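Local coordinates for protein member of DUF4221 family (Bacteroides vulgatus, PDB 3S9J) that is of unknown function but folds as a six-bladed beta-propeller that binds sodium ions in the crystal, at residues 187-192 / 243-248; 66-71 / 104-109; 119-124 / 175-180. All coordinates share one frame; numbering follows the deposited sequence.

Interaction 1: residues 187-192 / 243-248; sequences IFKEEY and SMKPKL
Phe188 lays the CD1-CE1 side of its ring across Pro246, with Phe188 CE1 3.5 Å from Pro246 CB, and the same side of the ring reaches on to Leu248, where Phe188 CD1 lies 3.8 Å from Leu248 CD2. Both segments are connecting loops of the six-bladed beta-propeller: 187-192 follows the blade that ends in strand 177-183, while the loop 243-248 leaves the next blade after strand 231-235, so their contact joins the link entering that blade to the link leaving it. Ile187 completes the apolar patch. Its chi1 of 64° puts CG1 between the backbone N and the carbonyl carbon, which carries CG1 over one face of the Phe188 ring and sets Ile187 CD1 3.7 Å from Pro246 CG. Packing has a polar cost here, since the buried Ile187 O has Pro246 CD beside it at 3.6 Å and no hydrogen-bonding partner. Trp161 meets the Phe188 ring from elsewhere in the fold.

The polar half depends on Glu190, whose chain bends at chi2 and brings its carboxylate back to the other loop. Leu248 N donates to Glu190 OE1 at 3.0 Å and 160°, a nearly straight bond that nevertheless arrives 60° out of the carboxylate plane. A water takes the Lys189 N-H and donates to both Glu190 OE1 and Pro246 O, so OE1 receives two bonds. With an alanine here, Leu248 N would probably be left without its acceptor and the bridging water would be likely to lose one of its three ties. Glu190 CB also packs on one face of the Tyr192 ring; at that ring's edge, near its plane, Leu248 O lies 3.4 Å from Tyr192 CE2.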
loop_
_atom_site.group_PDB
_atom_site.type_symbol
_atom_site.label_atom_id
_atom_site.label_comp_id
_atom_site.label_asym_id
_atom_site.label_seq_id
_atom_site.Cartn_x
_atom_site.Cartn_y
_atom_site.Cartn_z
ATOM N N ILE A 187 -20.027 0.798 8.527
ATOM C CA ILE A 187 -19.720 2.221 8.737
ATOM C C ILE A 187 -19.974 3.070 7.494
ATOM O O ILE A 187 -19.536 4.216 7.446
ATOM C CB ILE A 187 -18.254 2.419 9.231
ATOM C CG1 ILE A 187 -17.236 1.969 8.172
ATOM C CG2 ILE A 187 -18.035 1.683 10.546
ATOM C CD1 ILE A 187 -15.748 2.065 8.622
ATOM N N PHE A 188 -20.640 2.494 6.490
ATOM C CA PHE A 188 -20.888 3.137 5.203
ATOM C C PHE A 188 -22.387 3.379 5.065
ATOM O O PHE A 188 -23.168 2.443 4.951
ATOM C CB PHE A 188 -20.374 2.257 4.072
ATOM C CG PHE A 188 -18.938 1.917 4.223
ATOM C CD1 PHE A 188 -17.963 2.845 3.879
ATOM C CD2 PHE A 188 -18.555 0.700 4.741
ATOM C CE1 PHE A 188 -16.619 2.552 4.047
ATOM C CE2 PHE A 188 -17.206 0.391 4.891
ATOM C CZ PHE A 188 -16.248 1.325 4.556
ATOM N N LYS A 189 -22.772 4.650 5.083
ATOM C CA LYS A 189 -24.172 5.066 5.240
ATOM C C LYS A 189 -24.869 5.423 3.921
ATOM O O LYS A 189 -26.067 5.242 3.775
ATOM C CB LYS A 189 -24.229 6.273 6.183
ATOM C CG LYS A 189 -23.510 6.068 7.528
ATOM C CD LYS A 189 -23.862 4.713 8.162
ATOM C CE LYS A 189 -23.719 4.715 9.690
ATOM N NZ LYS A 189 -22.324 4.946 10.145
ATOM N N GLU A 190 -24.118 5.957 2.967
ATOM C CA GLU A 190 -24.720 6.433 1.719
ATOM C C GLU A 190 -25.121 5.286 0.807
ATOM O O GLU A 190 -24.399 4.296 0.695
ATOM C CB GLU A 190 -23.771 7.373 0.972
ATOM C CG GLU A 190 -23.440 8.654 1.730
ATOM C CD GLU A 190 -22.341 8.489 2.757
ATOM O OE1 GLU A 190 -21.557 7.519 2.644
ATOM O OE2 GLU A 190 -22.260 9.337 3.678
ATOM N N GLU A 191 -26.268 5.425 0.143
ATOM C CA GLU A 191 -26.763 4.395 -0.757
ATOM C C GLU A 191 -26.924 4.964 -2.158
ATOM O O GLU A 191 -28.011 5.368 -2.563
ATOM C CB GLU A 191 -28.073 3.809 -0.223
ATOM C CG GLU A 191 -27.873 3.014 1.075
ATOM C CD GLU A 191 -29.137 2.345 1.585
ATOM O OE1 GLU A 191 -30.231 2.901 1.366
ATOM O OE2 GLU A 191 -29.043 1.268 2.225
ATOM N N TYR A 192 -25.819 5.025 -2.879
ATOM C CA TYR A 192 -25.799 5.560 -4.234
ATOM C C TYR A 192 -25.963 4.439 -5.272
ATOM O O TYR A 192 -25.681 3.275 -4.995
ATOM C CB TYR A 192 -24.495 6.317 -4.476
ATOM C CG TYR A 192 -24.247 7.502 -3.551
ATOM C CD1 TYR A 192 -25.223 8.480 -3.343
ATOM C CD2 TYR A 192 -23.019 7.664 -2.913
ATOM C CE1 TYR A 192 -24.977 9.578 -2.508
ATOM C CE2 TYR A 192 -22.769 8.759 -2.088
ATOM C CZ TYR A 192 -23.747 9.699 -1.883
ATOM O OH TYR A 192 -23.469 10.772 -1.057
ATOM N N SER A 243 -12.581 13.856 14.354
ATOM C CA SER A 243 -12.993 12.450 14.259
ATOM C C SER A 243 -13.805 12.223 12.993
ATOM O O SER A 243 -14.581 13.088 12.586
ATOM C CB SER A 243 -13.781 12.028 15.503
ATOM O OG SER A 243 -14.335 10.749 15.311
HETATM N N MSE A 244 -13.598 11.076 12.330
HETATM C CA MSE A 244 -14.288 10.803 11.068
HETATM C C MSE A 244 -14.798 9.376 10.914
HETATM O O MSE A 244 -14.292 8.420 11.544
HETATM C CB MSE A 244 -13.371 11.139 9.880
HETATM C CG MSE A 244 -12.184 10.237 9.725
HETATM SE SE MSE A 244 -11.136 10.600 8.103
HETATM C CE MSE A 244 -10.506 12.299 8.572
ATOM N N LYS A 245 -15.813 9.262 10.058
ATOM C CA LYS A 245 -16.263 7.996 9.484
ATOM C C LYS A 245 -16.328 8.174 7.966
ATOM O O LYS A 245 -16.351 9.308 7.469
ATOM C CB LYS A 245 -17.636 7.572 10.038
ATOM C CG LYS A 245 -17.697 7.493 11.572
ATOM C CD LYS A 245 -18.319 6.180 12.119
ATOM C CE LYS A 245 -19.810 6.033 11.831
ATOM N NZ LYS A 245 -20.402 4.842 12.550
ATOM N N PRO A 246 -16.312 7.064 7.211
ATOM C CA PRO A 246 -16.194 7.242 5.789
ATOM C C PRO A 246 -17.383 7.934 5.158
ATOM O O PRO A 246 -18.497 7.920 5.689
ATOM C CB PRO A 246 -16.044 5.794 5.253
ATOM C CG PRO A 246 -15.563 5.015 6.415
ATOM C CD PRO A 246 -16.254 5.637 7.576
ATOM N N LYS A 247 -17.089 8.598 4.062
ATOM C CA LYS A 247 -18.098 9.299 3.274
ATOM C C LYS A 247 -17.900 8.802 1.860
ATOM O O LYS A 247 -16.904 9.122 1.211
ATOM C CB LYS A 247 -17.912 10.820 3.337
ATOM C CG LYS A 247 -19.234 11.604 3.319
ATOM C CD LYS A 247 -19.824 11.809 1.925
ATOM C CE LYS A 247 -19.547 13.216 1.382
ATOM N NZ LYS A 247 -18.586 13.248 0.218
ATOM N N LEU A 248 -18.841 7.999 1.398
ATOM C CA LEU A 248 -18.747 7.491 0.045
ATOM C C LEU A 248 -18.957 8.626 -0.960
ATOM O O LEU A 248 -19.775 9.506 -0.743
ATOM C CB LEU A 248 -19.775 6.391 -0.174
ATOM C CG LEU A 248 -19.623 5.134 0.701
ATOM C CD1 LEU A 248 -20.773 4.172 0.421
ATOM C CD2 LEU A 248 -18.274 4.422 0.453
HETATM O O HOH W 1 -20.660 6.444 4.686
#

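Interaction 2: residues 66-71 / 104-109; sequences KRIPLH and SSINSQ. With NA (sodium ion), chain D; FMT (formic acid), chain I.
A sodium site flanks this contact through Leu70, whose side chain crosses Ile106 at about a right angle, with Leu70 CD2 3.7 Å from Ile106 CD1. The carbonyl of the same residue faces the ion: Leu70 O binds sodium at 2.3 Å, and four waters and Tyr52 O complete six ligands. One of those waters also accepts from Leu70 N, tying both polar backbone atoms of the residue to the site. Ile68 straddles a carbonyl of the other segment; with CG2 anti to its backbone N and CG1 beside that N, both branches close on Ser108 O, at 3.5 Å from Ile68 CG1 and 3.6 Å from Ile68 CG2. In the propeller, strand 63-69 is the last of one four-stranded blade and strand 102-106 the third of the next. No direct hydrogen bond joins the two segments, so the seam rests on side-chain packing and on a water that donates to Arg67 O and to Ser108 O, the latter at 2.6 Å. Pro69 CG adds a contact of 3.5 Å with Gln109 O. Around Asn107 the chain bends through an Asx turn, in which Gln109 N donates to Asn107 OD1 at 2.9 Å from above the carbonyl plane; Glu111 N donates to the same oxygen.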
loop_
_atom_site.group_PDB
_atom_site.type_symbol
_atom_site.label_atom_id
_atom_site.label_comp_id
_atom_site.label_asym_id
_atom_site.label_seq_id
_atom_site.Cartn_x
_atom_site.Cartn_y
_atom_site.Cartn_z
ATOM N N LYS A 66 20.260 -5.652 -8.982
ATOM C CA LYS A 66 19.954 -6.433 -10.162
ATOM C C LYS A 66 18.682 -5.954 -10.827
ATOM O O LYS A 66 17.925 -5.182 -10.233
ATOM C CB LYS A 66 19.872 -7.921 -9.884
ATOM C CG LYS A 66 18.756 -8.424 -9.102
ATOM C CD LYS A 66 18.909 -9.967 -8.902
ATOM C CE LYS A 66 17.811 -10.534 -8.062
ATOM N NZ LYS A 66 18.166 -11.867 -7.419
ATOM N N ARG A 67 18.483 -6.448 -12.037
ATOM C CA ARG A 67 17.326 -6.128 -12.854
ATOM C C ARG A 67 16.715 -7.438 -13.267
ATOM O O ARG A 67 17.397 -8.315 -13.830
ATOM C CB ARG A 67 17.758 -5.326 -14.077
ATOM C CG ARG A 67 16.651 -4.870 -14.993
ATOM C CD ARG A 67 17.195 -3.941 -16.060
ATOM N NE ARG A 67 17.755 -2.714 -15.481
ATOM C CZ ARG A 67 17.088 -1.616 -15.153
ATOM N NH1 ARG A 67 15.781 -1.510 -15.359
ATOM N NH2 ARG A 67 17.747 -0.585 -14.642
ATOM N N ILE A 68 15.443 -7.599 -12.937
ATOM C CA ILE A 68 14.689 -8.798 -13.285
ATOM C C ILE A 68 13.843 -8.492 -14.505
ATOM O O ILE A 68 12.965 -7.624 -14.459
ATOM C CB ILE A 68 13.821 -9.242 -12.122
ATOM C CG1 ILE A 68 14.675 -9.471 -10.870
ATOM C CG2 ILE A 68 12.966 -10.504 -12.503
ATOM C CD1 ILE A 68 13.862 -9.813 -9.603
ATOM N N PRO A 69 14.127 -9.152 -15.631
ATOM C CA PRO A 69 13.376 -8.823 -16.836
ATOM C C PRO A 69 11.944 -9.322 -16.757
ATOM O O PRO A 69 11.663 -10.338 -16.097
ATOM C CB PRO A 69 14.152 -9.535 -17.952
ATOM C CG PRO A 69 14.892 -10.563 -17.288
ATOM C CD PRO A 69 15.137 -10.179 -15.878
ATOM N N LEU A 70 11.044 -8.593 -17.409
ATOM C CA LEU A 70 9.645 -8.997 -17.582
ATOM C C LEU A 70 9.350 -8.940 -19.066
ATOM O O LEU A 70 9.584 -7.916 -19.698
ATOM C CB LEU A 70 8.696 -8.059 -16.814
ATOM C CG LEU A 70 8.773 -8.003 -15.295
ATOM C CD1 LEU A 70 7.808 -6.917 -14.748
ATOM C CD2 LEU A 70 8.522 -9.417 -14.679
ATOM N N HIS A 71 8.872 -10.051 -19.633
ATOM C CA HIS A 71 8.553 -10.122 -21.058
ATOM C C HIS A 71 7.051 -10.079 -21.244
ATOM O O HIS A 71 6.320 -10.641 -20.425
ATOM C CB HIS A 71 9.085 -11.435 -21.625
ATOM C CG HIS A 71 10.554 -11.620 -21.420
ATOM N ND1 HIS A 71 11.500 -11.001 -22.210
ATOM C CD2 HIS A 71 11.239 -12.336 -20.501
ATOM C CE1 HIS A 71 12.708 -11.335 -21.785
ATOM N NE2 HIS A 71 12.578 -12.156 -20.760
ATOM N N SER A 104 0.679 -14.526 -11.230
ATOM C CA SER A 104 1.780 -15.363 -11.737
ATOM C C SER A 104 2.952 -15.396 -10.753
ATOM O O SER A 104 3.210 -14.409 -10.058
ATOM C CB SER A 104 2.298 -14.883 -13.092
ATOM O OG SER A 104 1.298 -14.822 -14.096
ATOM N N SER A 105 3.642 -16.532 -10.674
ATOM C CA SER A 105 4.893 -16.612 -9.946
ATOM C C SER A 105 6.029 -16.631 -10.941
ATOM O O SER A 105 5.932 -17.221 -12.017
ATOM C CB SER A 105 4.947 -17.821 -9.023
ATOM O OG SER A 105 4.680 -18.990 -9.773
ATOM N N ILE A 106 7.086 -15.900 -10.603
ATOM C CA ILE A 106 8.283 -15.828 -11.442
ATOM C C ILE A 106 9.527 -16.038 -10.615
ATOM O O ILE A 106 9.511 -15.880 -9.386
ATOM C CB ILE A 106 8.383 -14.489 -12.223
ATOM C CG1 ILE A 106 8.564 -13.286 -11.297
ATOM C CG2 ILE A 106 7.155 -14.261 -13.079
ATOM C CD1 ILE A 106 8.845 -11.974 -12.055
ATOM N N ASN A 107 10.616 -16.433 -11.282
ATOM C CA ASN A 107 11.925 -16.471 -10.600
ATOM C C ASN A 107 12.749 -15.189 -10.842
ATOM O O ASN A 107 12.257 -14.231 -11.455
ATOM C CB ASN A 107 12.703 -17.737 -10.974
ATOM C CG ASN A 107 13.106 -17.791 -12.431
ATOM O OD1 ASN A 107 13.166 -16.771 -13.103
ATOM N ND2 ASN A 107 13.392 -19.006 -12.934
ATOM N N SER A 108 14.000 -15.170 -10.353
ATOM C CA SER A 108 14.843 -13.977 -10.411
ATOM C C SER A 108 15.286 -13.645 -11.829
ATOM O O SER A 108 15.833 -12.585 -12.064
ATOM C CB SER A 108 16.074 -14.150 -9.509
ATOM O OG SER A 108 16.844 -15.280 -9.893
ATOM N N GLN A 109 15.069 -14.575 -12.755
ATOM C CA GLN A 109 15.382 -14.366 -14.162
ATOM C C GLN A 109 14.136 -13.947 -14.942
ATOM O O GLN A 109 14.161 -13.834 -16.183
ATOM C CB GLN A 109 16.020 -15.644 -14.738
ATOM C CG GLN A 109 17.380 -16.005 -14.104
ATOM C CD GLN A 109 17.267 -16.677 -12.726
ATOM O OE1 GLN A 109 16.523 -17.651 -12.543
ATOM N NE2 GLN A 109 18.021 -16.158 -11.755
HETATM NA NA NA D . 10.527 -5.901 -20.174
HETATM C C FMT I . 12.347 -21.722 -10.767
HETATM O O1 FMT I . 12.447 -21.452 -9.561
HETATM O O2 FMT I . 13.202 -21.382 -11.584
HETATM O O HOH W 2 17.821 -11.168 -13.032
HETATM O O HOH W 3 12.583 -6.697 -19.366
HETATM O O HOH W 4 11.480 -3.802 -20.812
HETATM O O HOH W 5 8.877 -5.472 -22.025
HETATM O O HOH W 6 11.702 -6.861 -22.195
#

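Interaction 3: residues 119-124 / 175-180; sequences QTPEGR and GEVKWI. With FMT (formic acid), chain L.
Thr120 OG1 takes part in two hydrogen bonds: it donates to O2 of a bound formic acid at 2.6 Å and accepts from Arg124 N at 2.9 Å and 155°. A chi1 of 68° places this hydroxyl between the backbone N and the carbonyl carbon, while CG2 is turned to the indole of Trp179, 4.1 Å from its CH2. Formic acid, probably a crystallisation component, lies against this turn, between it and the indole edge. In one of its two conformers, Arg124 offers NE and NH2 to the same O2, with Arg124 NE at 3.0 Å and the acid oxygen near the guanidinium plane; Glu122 N donates to the acid's O1 at 3.1 Å. The turn itself is type I, closed by the bond from Gly123 N to Thr120 O. Gly123, the last residue of the turn, has a phi of 95°, where any side chain would collide with the carbonyl oxygen of Glu122.

In the propeller this loop leaves the blade that ends in strand 112-117 and leans on strand 177-183, the last strand of the following blade. Pro121 makes the main bridge: its CD lies over one face of the Trp179 ring, offset toward the rim, with Pro121 CG 3.7 Å from Trp179 NE1. His165 stacks with the same indole from within its own blade. The formic acid carbon lies at the indole edge, in plane. Two residues earlier, at the start of the strand, Val177 points toward the loop, its CG2 3.8 Å from Gln119 O and its CG1 4.3 Å from Pro121 CD.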
loop_
_atom_site.group_PDB
_atom_site.type_symbol
_atom_site.label_atom_id
_atom_site.label_comp_id
_atom_site.label_asym_id
_atom_site.label_seq_id
_atom_site.Cartn_x
_atom_site.Cartn_y
_atom_site.Cartn_z
ATOM N N GLN A 119 -10.400 -15.432 -10.267
ATOM C CA GLN A 119 -11.737 -14.858 -10.414
ATOM C C GLN A 119 -12.464 -15.241 -9.153
ATOM O O GLN A 119 -11.949 -16.032 -8.335
ATOM C CB GLN A 119 -12.443 -15.469 -11.627
ATOM C CG GLN A 119 -11.827 -15.057 -12.956
ATOM C CD GLN A 119 -12.431 -15.835 -14.131
ATOM O OE1 GLN A 119 -12.486 -17.075 -14.132
ATOM N NE2 GLN A 119 -12.884 -15.101 -15.139
ATOM N N THR A 120 -13.668 -14.721 -8.988
ATOM C CA THR A 120 -14.465 -15.093 -7.846
ATOM C C THR A 120 -14.804 -16.580 -8.007
ATOM O O THR A 120 -14.724 -17.143 -9.115
ATOM C CB THR A 120 -15.754 -14.285 -7.730
ATOM O OG1 THR A 120 -16.644 -14.622 -8.802
ATOM C CG2 THR A 120 -15.445 -12.738 -7.735
ATOM N N PRO A 121 -15.185 -17.224 -6.909
ATOM C CA PRO A 121 -15.643 -18.634 -7.043
ATOM C C PRO A 121 -16.673 -18.841 -8.157
ATOM O O PRO A 121 -16.557 -19.800 -8.936
ATOM C CB PRO A 121 -16.225 -18.923 -5.662
ATOM C CG PRO A 121 -15.307 -18.174 -4.724
ATOM C CD PRO A 121 -14.991 -16.840 -5.491
ATOM N N GLU A 122 -17.634 -17.915 -8.288
ATOM C CA GLU A 122 -18.642 -18.012 -9.348
ATOM C C GLU A 122 -18.160 -17.628 -10.750
ATOM O O GLU A 122 -18.938 -17.719 -11.709
ATOM C CB GLU A 122 -19.884 -17.194 -8.990
ATOM C CG GLU A 122 -20.697 -17.806 -7.900
ATOM C CD GLU A 122 -21.259 -19.176 -8.312
ATOM O OE1 GLU A 122 -21.896 -19.268 -9.384
ATOM O OE2 GLU A 122 -21.026 -20.146 -7.572
ATOM N N GLY A 123 -16.896 -17.215 -10.880
ATOM C CA GLY A 123 -16.301 -17.004 -12.182
ATOM C C GLY A 123 -16.392 -15.546 -12.655
ATOM O O GLY A 123 -16.203 -15.289 -13.836
ATOM N N ARG A 124 -16.595 -14.618 -11.725
ATOM C CA ARG A 124 -16.681 -13.193 -12.063
ATOM C C ARG A 124 -15.327 -12.499 -11.962
ATOM O O ARG A 124 -14.450 -12.891 -11.170
ATOM C CB ARG A 124 -17.675 -12.484 -11.147
ATOM C CG ARG A 124 -19.132 -12.785 -11.451
ATOM C CD ARG A 124 -20.017 -11.754 -10.761
ATOM N NE ARG A 124 -20.158 -12.032 -9.334
ATOM C CZ ARG A 124 -20.528 -11.127 -8.435
ATOM N NH1 ARG A 124 -20.778 -9.876 -8.815
ATOM N NH2 ARG A 124 -20.638 -11.475 -7.158
ATOM N N GLY A 175 -4.621 -23.466 -7.083
ATOM C CA GLY A 175 -5.336 -22.334 -7.679
ATOM C C GLY A 175 -6.683 -22.002 -7.055
ATOM O O GLY A 175 -7.340 -21.039 -7.467
ATOM N N GLU A 176 -7.128 -22.798 -6.073
ATOM C CA GLU A 176 -8.455 -22.595 -5.495
ATOM C C GLU A 176 -8.512 -21.243 -4.800
ATOM O O GLU A 176 -7.647 -20.920 -4.007
ATOM C CB GLU A 176 -8.818 -23.721 -4.513
ATOM C CG GLU A 176 -10.175 -23.532 -3.878
ATOM C CD GLU A 176 -10.635 -24.731 -3.070
ATOM O OE1 GLU A 176 -10.039 -25.818 -3.193
ATOM O OE2 GLU A 176 -11.636 -24.597 -2.307
ATOM N N VAL A 177 -9.557 -20.487 -5.088
ATOM C CA VAL A 177 -9.821 -19.200 -4.418
ATOM C C VAL A 177 -10.848 -19.437 -3.306
ATOM O O VAL A 177 -11.829 -20.162 -3.491
ATOM C CB VAL A 177 -10.307 -18.134 -5.416
ATOM C CG1 VAL A 177 -10.769 -16.847 -4.664
ATOM C CG2 VAL A 177 -9.180 -17.786 -6.434
ATOM N N LYS A 178 -10.582 -18.874 -2.128
ATOM C CA LYS A 178 -11.485 -18.928 -0.993
ATOM C C LYS A 178 -11.808 -17.510 -0.542
ATOM O O LYS A 178 -10.934 -16.646 -0.525
ATOM C CB LYS A 178 -10.849 -19.633 0.202
ATOM C CG LYS A 178 -10.365 -21.029 -0.061
ATOM C CD LYS A 178 -9.879 -21.672 1.225
ATOM C CE LYS A 178 -8.744 -22.677 0.957
ATOM N NZ LYS A 178 -7.405 -22.059 1.102
ATOM N N TRP A 179 -13.057 -17.279 -0.171
ATOM C CA TRP A 179 -13.422 -16.015 0.468
ATOM C C TRP A 179 -13.024 -16.137 1.936
ATOM O O TRP A 179 -13.266 -17.171 2.562
ATOM C CB TRP A 179 -14.934 -15.791 0.463
ATOM C CG TRP A 179 -15.596 -15.498 -0.834
ATOM C CD1 TRP A 179 -16.587 -16.235 -1.427
ATOM C CD2 TRP A 179 -15.384 -14.361 -1.668
ATOM N NE1 TRP A 179 -16.993 -15.633 -2.589
ATOM C CE2 TRP A 179 -16.283 -14.475 -2.759
ATOM C CE3 TRP A 179 -14.544 -13.239 -1.590
ATOM C CZ2 TRP A 179 -16.343 -13.524 -3.780
ATOM C CZ3 TRP A 179 -14.600 -12.306 -2.603
ATOM C CH2 TRP A 179 -15.502 -12.451 -3.687
ATOM N N ILE A 180 -12.447 -15.093 2.490
ATOM C CA ILE A 180 -12.002 -15.084 3.872
ATOM C C ILE A 180 -13.097 -14.390 4.690
ATOM O O ILE A 180 -13.585 -13.348 4.261
ATOM C CB ILE A 180 -10.672 -14.344 4.005
ATOM C CG1 ILE A 180 -9.641 -14.960 3.024
ATOM C CG2 ILE A 180 -10.167 -14.421 5.443
ATOM C CD1 ILE A 180 -9.459 -16.482 3.160
HETATM C C FMT L . -18.996 -14.706 -6.514
HETATM O O1 FMT L . -18.442 -15.778 -6.170
HETATM O O2 FMT L . -18.950 -14.199 -7.658
#

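From the N terminus the contacts close in the order interaction 2, interaction 3, interaction 1, strictly in series, with none nested or crossed. Interaction 2 closes a loop of 32 residues and joins the blade running from strand 31-36 to strand 63-69 to the blade of residues 84-117. Interaction 3 closes 50 residues and ties the exit from the latter blade to the last strand of the blade 139-183. Interaction 1, also spanning 50, links the connectors on either side of the blade 201-235. None touches another; the closest two, interactions 2 and 3, keep about 10 Å between nearest atoms. Interactions 1 and 2 lie on opposite sides of the chain's centre. Ring closure lies elsewhere, where strand 8-19 pairs with strand 354-364.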